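Local atomic coordinates of cation-transporting ATPase, E1-E2 family protein (Streptococcus pneumoniae, PDB entry 4F2F), a protein that probably exports copper(I) from the cell at the expense of ATP, the portion in this crystal being its copper-binding domain of cupredoxin fold. Residues Ile40-Ala45 with His83-Gly88; Ile73-Gln78 with Gly94-Val99; Glu63-Gly66 with Glu70-Ile73. All blocks are in the same frame, centred on the assembly; numbering follows the deposited sequence.

All three contacts lie within one cupredoxin-like domain: contacts 1 and 2 cross the interior between the two layers of its beta sandwich, and contact 3 joins strands of the two layers at their margin. Along the chain, strand 38-44 comes first, then 61-64, 70-75, 81-87 and 93-99. Contacts 1 and 2 have centres about 12 Å apart, and their partners are sheet neighbours: 38-44 pairs with 70-75, and 81-87 with 93-99, all antiparallel. Contact 3, centred about 8 Å from contact 1, shares Ile73 with contact 2, about 16 Å away. Phe85 anchors in the core the same strand that leads to the copper ligand Cys87, so packing there is probably coupled to the metal site.

Contact 1 (Ile40-Ala45 with His83-Gly88). With CU1 (copper (I) ion), chain B.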
ATOM      1  N   ILE A  40       0.151  -5.257  -3.812  1.00 17.82           N
ATOM      2  CA  ILE A  40       0.737  -4.701  -2.608  1.00 17.44           C
ATOM      3  C   ILE A  40       0.320  -5.550  -1.420  1.00 16.13           C
ATOM      4  O   ILE A  40      -0.843  -5.546  -1.019  1.00 18.48           O
ATOM      5  CB  ILE A  40       0.285  -3.250  -2.391  1.00 18.58           C
ATOM      6  CG1 ILE A  40       0.502  -2.435  -3.666  1.00 17.73           C
ATOM      7  CG2 ILE A  40       1.032  -2.629  -1.224  1.00 18.70           C
ATOM      8  CD1 ILE A  40      -0.081  -1.040  -3.603  1.00 19.69           C
ATOM      9  N   THR A  41       1.277  -6.289  -0.873  1.00 17.30           N
ATOM     10  CA  THR A  41       1.000  -7.210   0.220  1.00 16.71           C
ATOM     11  C   THR A  41       1.212  -6.537   1.567  1.00 17.84           C
ATOM     12  O   THR A  41       2.320  -6.116   1.900  1.00 18.23           O
ATOM     13  CB  THR A  41       1.873  -8.470   0.121  1.00 18.11           C
ATOM     14  OG1 THR A  41       1.552  -9.168  -1.088  1.00 20.30           O
ATOM     15  CG2 THR A  41       1.629  -9.392   1.307  1.00 17.78           C
ATOM     16  N   PHE A  42       0.130  -6.435   2.331  1.00 15.26           N
ATOM     17  CA  PHE A  42       0.174  -5.884   3.678  1.00 14.72           C
ATOM     18  C   PHE A  42       0.224  -7.004   4.708  1.00 15.52           C
ATOM     19  O   PHE A  42      -0.538  -7.965   4.625  1.00 17.38           O
ATOM     20  CB  PHE A  42      -1.068  -5.034   3.941  1.00 16.32           C
ATOM     21  CG  PHE A  42      -1.040  -3.681   3.284  1.00 14.08           C
ATOM     22  CD1 PHE A  42      -1.364  -3.536   1.944  1.00 15.59           C
ATOM     23  CD2 PHE A  42      -0.712  -2.552   4.014  1.00 16.28           C
ATOM     24  CE1 PHE A  42      -1.346  -2.288   1.343  1.00 15.16           C
ATOM     25  CE2 PHE A  42      -0.696  -1.305   3.418  1.00 15.58           C
ATOM     26  CZ  PHE A  42      -1.012  -1.174   2.081  1.00 16.30           C
ATOM     27  N   HIS A  43       1.117  -6.881   5.681  1.00 15.19           N
ATOM     28  CA  HIS A  43       1.132  -7.801   6.813  1.00 17.20           C
ATOM     29  C   HIS A  43       0.795  -7.044   8.085  1.00 18.12           C
ATOM     30  O   HIS A  43       1.503  -6.111   8.464  1.00 17.46           O
ATOM     31  CB  HIS A  43       2.496  -8.480   6.958  1.00 18.84           C
ATOM     32  CG  HIS A  43       2.612  -9.344   8.176  1.00 19.94           C
ATOM     33  ND1 HIS A  43       3.629  -9.204   9.093  1.00 26.37           N
ATOM     34  CD2 HIS A  43       1.830 -10.353   8.629  1.00 25.65           C
ATOM     35  CE1 HIS A  43       3.473 -10.094  10.059  1.00 23.42           C
ATOM     36  NE2 HIS A  43       2.389 -10.802   9.801  1.00 23.48           N
ATOM     37  N   ARG A  44      -0.289  -7.440   8.745  1.00 15.72           N
ATOM     38  CA  ARG A  44      -0.667  -6.804  10.002  1.00 15.03           C
ATOM     39  C   ARG A  44       0.068  -7.441  11.175  1.00 18.22           C
ATOM     40  O   ARG A  44      -0.292  -8.528  11.630  1.00 18.51           O
ATOM     41  CB  ARG A  44      -2.177  -6.870  10.218  1.00 14.66           C
ATOM     42  CG  ARG A  44      -2.623  -6.224  11.518  1.00 15.78           C
ATOM     43  CD  ARG A  44      -4.130  -6.243  11.674  1.00 16.37           C
ATOM     44  NE  ARG A  44      -4.509  -5.940  13.052  1.00 16.21           N
ATOM     45  CZ  ARG A  44      -5.734  -6.080  13.545  1.00 16.19           C
ATOM     46  NH1 ARG A  44      -6.720  -6.513  12.775  1.00 17.22           N
ATOM     47  NH2 ARG A  44      -5.971  -5.789  14.817  1.00 16.64           N
ATOM     48  N   ALA A  45       1.093  -6.753  11.667  1.00 16.83           N
ATOM     49  CA  ALA A  45       1.946  -7.284  12.723  1.00 17.37           C
ATOM     50  C   ALA A  45       1.632  -6.682  14.088  1.00 23.37           C
ATOM     51  O   ALA A  45       2.462  -6.726  14.996  1.00 31.31           O
ATOM     52  CB  ALA A  45       3.407  -7.059  12.377  1.00 23.12           C
ATOM     53  N   HIS A  83      -0.680   9.499  -4.476  1.00 18.78           N
ATOM     54  CA  HIS A  83      -1.996   9.120  -3.974  1.00 20.51           C
ATOM     55  C   HIS A  83      -1.858   8.573  -2.561  1.00 20.07           C
ATOM     56  O   HIS A  83      -0.840   7.973  -2.219  1.00 20.68           O
ATOM     57  CB  HIS A  83      -2.624   8.057  -4.875  1.00 19.09           C
ATOM     58  CG  HIS A  83      -2.603   8.411  -6.329  1.00 22.46           C
ATOM     59  ND1 HIS A  83      -3.470   9.324  -6.883  1.00 22.45           N
ATOM     60  CD2 HIS A  83      -1.818   7.974  -7.341  1.00 21.98           C
ATOM     61  CE1 HIS A  83      -3.219   9.440  -8.175  1.00 22.84           C
ATOM     62  NE2 HIS A  83      -2.221   8.630  -8.478  1.00 20.95           N
ATOM     63  N   GLU A  84      -2.882   8.772  -1.739  1.00 18.54           N
ATOM     64  CA  GLU A  84      -2.821   8.334  -0.352  1.00 17.92           C
ATOM     65  C   GLU A  84      -3.432   6.952  -0.147  1.00 16.82           C
ATOM     66  O   GLU A  84      -4.435   6.602  -0.772  1.00 17.92           O
ATOM     67  CB  GLU A  84      -3.517   9.350   0.561  1.00 16.46           C
ATOM     68  CG  GLU A  84      -3.673   8.901   2.013  1.00 17.60           C
ATOM     69  CD  GLU A  84      -4.372   9.940   2.873  1.00 20.89           C
ATOM     70  OE1 GLU A  84      -5.398   9.604   3.504  1.00 20.66           O
ATOM     71  OE2 GLU A  84      -3.894  11.093   2.924  1.00 23.06           O
ATOM     72  N   PHE A  85      -2.795   6.166   0.714  1.00 17.64           N
ATOM     73  CA  PHE A  85      -3.425   4.990   1.297  1.00 14.63           C
ATOM     74  C   PHE A  85      -3.321   5.140   2.810  1.00 17.30           C
ATOM     75  O   PHE A  85      -2.498   5.906   3.306  1.00 15.66           O
ATOM     76  CB  PHE A  85      -2.794   3.680   0.793  1.00 15.99           C
ATOM     77  CG  PHE A  85      -1.433   3.373   1.371  1.00 16.54           C
ATOM     78  CD1 PHE A  85      -1.306   2.804   2.630  1.00 16.97           C
ATOM     79  CD2 PHE A  85      -0.283   3.602   0.632  1.00 16.36           C
ATOM     80  CE1 PHE A  85      -0.060   2.502   3.153  1.00 16.71           C
ATOM     81  CE2 PHE A  85       0.968   3.303   1.149  1.00 17.84           C
ATOM     82  CZ  PHE A  85       1.077   2.751   2.412  1.00 17.31           C
ATOM     83  N   SER A  86      -4.173   4.443   3.546  1.00 14.37           N
ATOM     84  CA  SER A  86      -4.176   4.577   4.991  1.00 16.62           C
ATOM     85  C   SER A  86      -4.860   3.377   5.614  1.00 14.19           C
ATOM     86  O   SER A  86      -5.338   2.492   4.904  1.00 16.07           O
ATOM     87  CB  SER A  86      -4.903   5.858   5.407  1.00 15.79           C
ATOM     88  OG  SER A  86      -6.298   5.757   5.180  1.00 15.98           O
ATOM     89  N   CYS A  87      -4.892   3.339   6.941  1.00 14.68           N
ATOM     90  CA  CYS A  87      -5.752   2.390   7.631  1.00 14.32           C
ATOM     91  C   CYS A  87      -7.198   2.833   7.453  1.00 13.98           C
ATOM     92  O   CYS A  87      -7.464   3.907   6.910  1.00 16.86           O
ATOM     93  CB  CYS A  87      -5.402   2.320   9.115  1.00 15.12           C
ATOM     94  SG  CYS A  87      -5.774   3.834  10.021  1.00 14.63           S
ATOM     95  N   GLY A  88      -8.129   2.004   7.909  1.00 14.86           N
ATOM     96  CA  GLY A  88      -9.540   2.320   7.793  1.00 16.59           C
ATOM     97  C   GLY A  88      -9.971   3.514   8.624  1.00 16.96           C
ATOM     98  O   GLY A  88     -11.053   4.056   8.415  1.00 19.67           O
TER
HETATM   99 CU   CU1 B 101      -5.524   3.231  12.066  1.00 17.67          CU
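Phe42 and Phe85 meet in the middle of the domain, and their two rings make the whole of the direct touch between residues 40-45 and 83-88. It is an offset edge-to-face pair: the far edge of the Phe42 ring, atoms CE2 and CZ, points at one face of Phe85. Ring centroids are 5.6 Å apart and the planes stand at 81°, close to perpendicular. Phe42 CE2 lies 3.9 Å from Phe85 CE1, which in turn sits close to the plane of the Phe42 ring, while Phe42 CZ also approaches Phe85 CD1 at 4.0 Å. The C-H bonds of one edge are thereby directed at the pi cloud of the other ring. In Phe85, CG lies between the backbone N and the carbonyl carbon (chi1 74°), a less common choice that turns the ring toward Phe42.

Phenylalanine suits both places because two such flat, wholly apolar rings, reaching from opposite layers, meet in the middle and leave no polar atom to satisfy. Around the pair, Ile19, Ile54 and Ile73 pack on Phe42, while Phe56 and Tyr25 meet the Phe85 ring. Two residues beyond Phe85, Cys87 SG binds a copper(I) ion at 2.1 Å, with Cys50 as another ligand of that ion. Between them, Ser86 OG donates a 2.8 Å hydrogen bond to Cys87 O, arriving in the plane of the carbonyl, where a lone pair points. An aromatic core below a copper site whose cysteine follows two residues after a core phenylalanine is in keeping with the cupredoxin fold.

Contact 2 (Ile73-Gln78 with Gly94-Val99); sequences IRFTPQ and GSYTVV
Phe75 and Tyr96 approach from opposite directions across the interior of the cupredoxin beta sandwich, one from the end of strand 70-75 and the other from strand 93-99. From its CB the Phe75 side chain heads toward the opposing strand, with CG held between the backbone N and the carbonyl carbon (chi1 65°). CB, CG and the two CD atoms carry the ring inward, and the far end makes the touch: Phe75 CE2 lies 4.0 Å from Tyr96 CE2, and Phe75 CZ reaches the same Tyr96 CE2 at 3.9 Å. CZ thus rests over one face of the tyrosine ring, displaced toward its rim. The planes meet at 59°, an oblique pairing with centroids 5.5 Å apart. Phenylalanine fits here as a long apolar arm, and the aromatic ring of Tyr96 gives its CZ a wide apolar face, a ring that His83 and Phe56 also meet.

Further on, the chain leaves strand 70-75 and crosses toward strand 93-99, where Pro77 points at Val98. Proline suits a loop that must present a compact, rigid apolar surface, and beta-branched Val98 suits a strand while offering two methyls. Pro77 CB sits against both of them, 3.9 Å from Val98 CG1 and 3.7 Å from Val98 CG2.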
ATOM      1  N   ILE A  73      -3.408  -6.362  -1.832  1.00 16.87           N
ATOM      2  CA  ILE A  73      -4.226  -5.337  -2.465  1.00 19.38           C
ATOM      3  C   ILE A  73      -3.863  -5.254  -3.943  1.00 19.92           C
ATOM      4  O   ILE A  73      -2.711  -4.983  -4.287  1.00 18.19           O
ATOM      5  CB  ILE A  73      -4.013  -3.963  -1.805  1.00 17.44           C
ATOM      6  CG1 ILE A  73      -4.323  -4.036  -0.307  1.00 20.64           C
ATOM      7  CG2 ILE A  73      -4.866  -2.906  -2.490  1.00 21.34           C
ATOM      8  CD1 ILE A  73      -5.763  -4.381   0.013  1.00 21.62           C
ATOM      9  N   ARG A  74      -4.836  -5.500  -4.814  1.00 20.16           N
ATOM     10  CA  ARG A  74      -4.561  -5.550  -6.247  1.00 23.70           C
ATOM     11  C   ARG A  74      -5.292  -4.479  -7.049  1.00 23.05           C
ATOM     12  O   ARG A  74      -6.507  -4.316  -6.941  1.00 26.36           O
ATOM     13  CB  ARG A  74      -4.904  -6.927  -6.820  1.00 26.40           C
ATOM     14  CG  ARG A  74      -4.010  -8.048  -6.329  1.00 31.82           C
ATOM     15  CD  ARG A  74      -4.277  -9.317  -7.116  1.00 31.33           C
ATOM     16  NE  ARG A  74      -4.173  -9.083  -8.553  1.00 38.10           N
ATOM     17  CZ  ARG A  74      -5.134  -9.355  -9.432  1.00 37.85           C
ATOM     18  NH1 ARG A  74      -6.278  -9.889  -9.027  1.00 43.88           N
ATOM     19  NH2 ARG A  74      -4.944  -9.101 -10.718  1.00 42.42           N
ATOM     20  N   PHE A  75      -4.530  -3.752  -7.856  1.00 23.31           N
ATOM     21  CA  PHE A  75      -5.095  -2.828  -8.828  1.00 22.20           C
ATOM     22  C   PHE A  75      -4.045  -2.453  -9.864  1.00 21.20           C
ATOM     23  O   PHE A  75      -2.852  -2.687  -9.667  1.00 20.69           O
ATOM     24  CB  PHE A  75      -5.694  -1.585  -8.144  1.00 22.72           C
ATOM     25  CG  PHE A  75      -4.687  -0.717  -7.427  1.00 21.82           C
ATOM     26  CD1 PHE A  75      -4.365  -0.950  -6.097  1.00 23.68           C
ATOM     27  CD2 PHE A  75      -4.092   0.353  -8.075  1.00 22.59           C
ATOM     28  CE1 PHE A  75      -3.451  -0.143  -5.435  1.00 22.53           C
ATOM     29  CE2 PHE A  75      -3.180   1.162  -7.422  1.00 23.90           C
ATOM     30  CZ  PHE A  75      -2.858   0.915  -6.101  1.00 22.10           C
ATOM     31  N   THR A  76      -4.496  -1.899 -10.983  1.00 22.33           N
ATOM     32  CA  THR A  76      -3.586  -1.404 -12.000  1.00 20.89           C
ATOM     33  C   THR A  76      -3.647   0.117 -11.995  1.00 24.75           C
ATOM     34  O   THR A  76      -4.637   0.704 -12.431  1.00 25.51           O
ATOM     35  CB  THR A  76      -3.949  -1.946 -13.396  1.00 23.96           C
ATOM     36  OG1 THR A  76      -3.962  -3.379 -13.363  1.00 24.84           O
ATOM     37  CG2 THR A  76      -2.939  -1.477 -14.438  1.00 25.54           C
ATOM     38  N   PRO A  77      -2.593   0.760 -11.470  1.00 23.75           N
ATOM     39  CA  PRO A  77      -2.540   2.224 -11.380  1.00 25.58           C
ATOM     40  C   PRO A  77      -2.595   2.867 -12.763  1.00 27.43           C
ATOM     41  O   PRO A  77      -1.825   2.487 -13.642  1.00 26.01           O
ATOM     42  CB  PRO A  77      -1.184   2.490 -10.713  1.00 28.22           C
ATOM     43  CG  PRO A  77      -0.390   1.236 -10.915  1.00 25.19           C
ATOM     44  CD  PRO A  77      -1.388   0.125 -10.908  1.00 25.50           C
ATOM     45  N   GLN A  78      -3.501   3.823 -12.945  1.00 25.07           N
ATOM     46  CA  GLN A  78      -3.684   4.468 -14.242  1.00 28.20           C
ATOM     47  C   GLN A  78      -3.461   5.975 -14.186  1.00 32.18           C
ATOM     48  O   GLN A  78      -3.166   6.602 -15.204  1.00 34.83           O
ATOM     49  CB  GLN A  78      -5.082   4.173 -14.796  1.00 30.34           C
ATOM     50  CG  GLN A  78      -5.388   2.695 -14.997  1.00 35.39           C
ATOM     51  CD  GLN A  78      -4.535   2.055 -16.077  1.00 35.18           C
ATOM     52  OE1 GLN A  78      -3.603   2.668 -16.598  1.00 35.36           O
ATOM     53  NE2 GLN A  78      -4.856   0.813 -16.421  1.00 31.92           N
ATOM     54  N   GLY A  94       0.063   6.561   4.360  1.00 18.28           N
ATOM     55  CA  GLY A  94       1.170   6.271   3.471  1.00 19.34           C
ATOM     56  C   GLY A  94       0.823   6.840   2.112  1.00 15.84           C
ATOM     57  O   GLY A  94      -0.225   7.463   1.947  1.00 17.54           O
ATOM     58  N   SER A  95       1.695   6.641   1.135  1.00 19.04           N
ATOM     59  CA  SER A  95       1.425   7.146  -0.198  1.00 18.70           C
ATOM     60  C   SER A  95       1.977   6.222  -1.263  1.00 18.57           C
ATOM     61  O   SER A  95       2.941   5.488  -1.035  1.00 19.65           O
ATOM     62  CB  SER A  95       2.000   8.556  -0.381  1.00 19.34           C
ATOM     63  OG  SER A  95       3.408   8.537  -0.514  1.00 21.41           O
ATOM     64  N   TYR A  96       1.345   6.250  -2.428  1.00 18.16           N
ATOM     65  CA  TYR A  96       1.906   5.593  -3.593  1.00 17.85           C
ATOM     66  C   TYR A  96       1.979   6.582  -4.744  1.00 21.11           C
ATOM     67  O   TYR A  96       0.987   7.219  -5.101  1.00 22.14           O
ATOM     68  CB  TYR A  96       1.128   4.326  -3.968  1.00 20.61           C
ATOM     69  CG  TYR A  96      -0.338   4.519  -4.296  1.00 17.33           C
ATOM     70  CD1 TYR A  96      -1.288   4.621  -3.289  1.00 19.48           C
ATOM     71  CD2 TYR A  96      -0.775   4.558  -5.613  1.00 20.64           C
ATOM     72  CE1 TYR A  96      -2.629   4.776  -3.587  1.00 18.32           C
ATOM     73  CE2 TYR A  96      -2.111   4.713  -5.921  1.00 18.94           C
ATOM     74  CZ  TYR A  96      -3.033   4.822  -4.905  1.00 19.75           C
ATOM     75  OH  TYR A  96      -4.363   4.980  -5.209  1.00 20.88           O
ATOM     76  N   THR A  97       3.176   6.731  -5.296  1.00 21.24           N
ATOM     77  CA  THR A  97       3.396   7.657  -6.391  1.00 22.68           C
ATOM     78  C   THR A  97       3.482   6.870  -7.685  1.00 21.37           C
ATOM     79  O   THR A  97       4.309   5.965  -7.821  1.00 22.46           O
ATOM     80  CB  THR A  97       4.679   8.475  -6.178  1.00 21.39           C
ATOM     81  OG1 THR A  97       4.587   9.182  -4.936  1.00 23.74           O
ATOM     82  CG2 THR A  97       4.875   9.473  -7.312  1.00 24.14           C
ATOM     83  N   VAL A  98       2.606   7.206  -8.625  1.00 21.02           N
ATOM     84  CA  VAL A  98       2.541   6.504  -9.897  1.00 21.62           C
ATOM     85  C   VAL A  98       3.325   7.270 -10.956  1.00 25.10           C
ATOM     86  O   VAL A  98       3.017   8.425 -11.252  1.00 26.38           O
ATOM     87  CB  VAL A  98       1.086   6.313 -10.356  1.00 22.39           C
ATOM     88  CG1 VAL A  98       1.039   5.590 -11.695  1.00 21.87           C
ATOM     89  CG2 VAL A  98       0.299   5.541  -9.304  1.00 21.41           C
ATOM     90  N   VAL A  99       4.344   6.620 -11.513  1.00 23.98           N
ATOM     91  CA  VAL A  99       5.199   7.251 -12.513  1.00 23.68           C
ATOM     92  C   VAL A  99       5.086   6.556 -13.867  1.00 27.86           C
ATOM     93  O   VAL A  99       4.634   5.414 -13.957  1.00 26.89           O
ATOM     94  CB  VAL A  99       6.675   7.265 -12.069  1.00 23.30           C
ATOM     95  CG1 VAL A  99       6.817   7.965 -10.727  1.00 25.76           C
ATOM     96  CG2 VAL A  99       7.220   5.847 -11.995  1.00 27.52           C
TER

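Contact 3 (Glu63-Gly66 with Glu70-Ile73); sequences EPIG and EKVI
At one margin of the beta sandwich, the chain leaves strand 61-64 and within a few residues enters strand 70-75, and Lys71 clasps the two ends of this connection. Its chain bends at chi2 (-74°) and again at chi4 (76°), bringing NZ back over the 63-66 segment. There the ammonium donates two hydrogen bonds: one of 2.7 Å from Lys71 NZ to Glu63 OE1, forming a salt bridge on the anti lone pair of that oxygen, and one of 2.6 Å from Lys71 NZ to Pro64 O, approached from 35° out of the carbonyl plane. Glu63, bent at chi2, crosses the lysine at about a right angle; its reach lets the carboxylate meet the ammonium while Glu63 CB packs 3.8 Å from Ile73 CD1.

Ile65 and the lysine chain run alongside each other, pointing opposite ways, with Ile65 CG1 3.9 Å from Lys71 CG. Isoleucine suits buried positions 65 and 73, where Ile54 also covers both, while lysine combines a methylene shaft with a charged end. A carboxylate oxygen and a backbone carbonyl oxygen gripping one ammonium should favour its protonated state and limit its swing, so that strand 70-75 is tied to both backbone (Pro64 O) and side chain (Glu63) of the 63-66 segment.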
ATOM      1  N   GLU A  63     -10.330  -2.980   2.599  1.00 15.84           N
ATOM      2  CA  GLU A  63     -10.155  -4.398   2.860  1.00 14.73           C
ATOM      3  C   GLU A  63      -9.841  -4.656   4.326  1.00 15.64           C
ATOM      4  O   GLU A  63      -8.951  -4.023   4.889  1.00 16.08           O
ATOM      5  CB  GLU A  63      -9.014  -4.942   1.993  1.00 17.01           C
ATOM      6  CG  GLU A  63      -8.785  -6.436   2.108  1.00 21.80           C
ATOM      7  CD  GLU A  63      -9.902  -7.242   1.481  1.00 24.24           C
ATOM      8  OE1 GLU A  63     -10.084  -8.414   1.872  1.00 25.91           O
ATOM      9  OE2 GLU A  63     -10.598  -6.704   0.595  1.00 27.69           O
ATOM     10  N   PRO A  64     -10.569  -5.592   4.953  1.00 15.32           N
ATOM     11  CA  PRO A  64     -10.230  -5.963   6.328  1.00 18.33           C
ATOM     12  C   PRO A  64      -8.957  -6.798   6.360  1.00 15.53           C
ATOM     13  O   PRO A  64      -8.631  -7.475   5.379  1.00 16.95           O
ATOM     14  CB  PRO A  64     -11.424  -6.814   6.764  1.00 16.00           C
ATOM     15  CG  PRO A  64     -11.930  -7.414   5.493  1.00 20.58           C
ATOM     16  CD  PRO A  64     -11.703  -6.372   4.425  1.00 17.69           C
ATOM     17  N   ILE A  65      -8.235  -6.739   7.471  1.00 15.45           N
ATOM     18  CA  ILE A  65      -7.057  -7.573   7.645  1.00 16.78           C
ATOM     19  C   ILE A  65      -6.916  -7.962   9.113  1.00 17.14           C
ATOM     20  O   ILE A  65      -6.935  -7.105   9.999  1.00 16.82           O
ATOM     21  CB  ILE A  65      -5.773  -6.883   7.104  1.00 15.96           C
ATOM     22  CG1 ILE A  65      -4.563  -7.817   7.221  1.00 16.37           C
ATOM     23  CG2 ILE A  65      -5.525  -5.552   7.802  1.00 17.03           C
ATOM     24  CD1 ILE A  65      -3.304  -7.272   6.572  1.00 17.62           C
ATOM     25  N   GLY A  66      -6.800  -9.261   9.360  1.00 18.25           N
ATOM     26  CA  GLY A  66      -6.748  -9.783  10.712  1.00 20.69           C
ATOM     27  C   GLY A  66      -5.351  -9.749  11.293  1.00 18.96           C
ATOM     28  O   GLY A  66      -4.370  -9.562  10.573  1.00 17.97           O
ATOM     29  N   GLU A  70      -1.911 -11.663   6.167  1.00 20.38           N
ATOM     30  CA  GLU A  70      -1.410 -10.928   5.012  1.00 18.74           C
ATOM     31  C   GLU A  70      -2.515 -10.807   3.973  1.00 19.99           C
ATOM     32  O   GLU A  70      -3.166 -11.793   3.635  1.00 18.13           O
ATOM     33  CB  GLU A  70      -0.194 -11.632   4.402  1.00 22.47           C
ATOM     34  CG  GLU A  70       1.103 -11.458   5.173  1.00 26.32           C
ATOM     35  CD  GLU A  70       2.303 -11.940   4.387  1.00 28.18           C
ATOM     36  OE1 GLU A  70       2.097 -12.586   3.337  1.00 23.52           O
ATOM     37  OE2 GLU A  70       3.448 -11.672   4.810  1.00 37.18           O
ATOM     38  N   LYS A  71      -2.733  -9.591   3.485  1.00 16.46           N
ATOM     39  CA  LYS A  71      -3.737  -9.341   2.457  1.00 14.80           C
ATOM     40  C   LYS A  71      -3.065  -8.698   1.250  1.00 14.42           C
ATOM     41  O   LYS A  71      -2.276  -7.765   1.401  1.00 16.49           O
ATOM     42  CB  LYS A  71      -4.846  -8.421   2.988  1.00 20.25           C
ATOM     43  CG  LYS A  71      -5.949  -9.112   3.794  1.00 20.64           C
ATOM     44  CD  LYS A  71      -6.886  -9.895   2.880  1.00 22.44           C
ATOM     45  CE  LYS A  71      -7.995 -10.597   3.654  1.00 25.52           C
ATOM     46  NZ  LYS A  71      -9.076  -9.677   4.096  1.00 23.79           N
ATOM     47  N   VAL A  72      -3.368  -9.201   0.057  1.00 16.64           N
ATOM     48  CA  VAL A  72      -2.828  -8.621  -1.165  1.00 18.13           C
ATOM     49  C   VAL A  72      -3.819  -7.624  -1.749  1.00 17.39           C
ATOM     50  O   VAL A  72      -4.936  -7.991  -2.113  1.00 22.27           O
ATOM     51  CB  VAL A  72      -2.515  -9.702  -2.220  1.00 20.05           C
ATOM     52  CG1 VAL A  72      -1.927  -9.070  -3.477  1.00 23.37           C
ATOM     53  CG2 VAL A  72      -1.564 -10.743  -1.651  1.00 20.74           C
ATOM     54  N   ILE A  73      -3.408  -6.362  -1.832  1.00 16.87           N
ATOM     55  CA  ILE A  73      -4.226  -5.337  -2.465  1.00 19.38           C
ATOM     56  C   ILE A  73      -3.863  -5.254  -3.943  1.00 19.92           C
ATOM     57  O   ILE A  73      -2.711  -4.983  -4.287  1.00 18.19           O
ATOM     58  CB  ILE A  73      -4.013  -3.963  -1.805  1.00 17.44           C
ATOM     59  CG1 ILE A  73      -4.323  -4.036  -0.307  1.00 20.64           C
ATOM     60  CG2 ILE A  73      -4.866  -2.906  -2.490  1.00 21.34           C
ATOM     61  CD1 ILE A  73      -5.763  -4.381   0.013  1.00 21.62           C
TER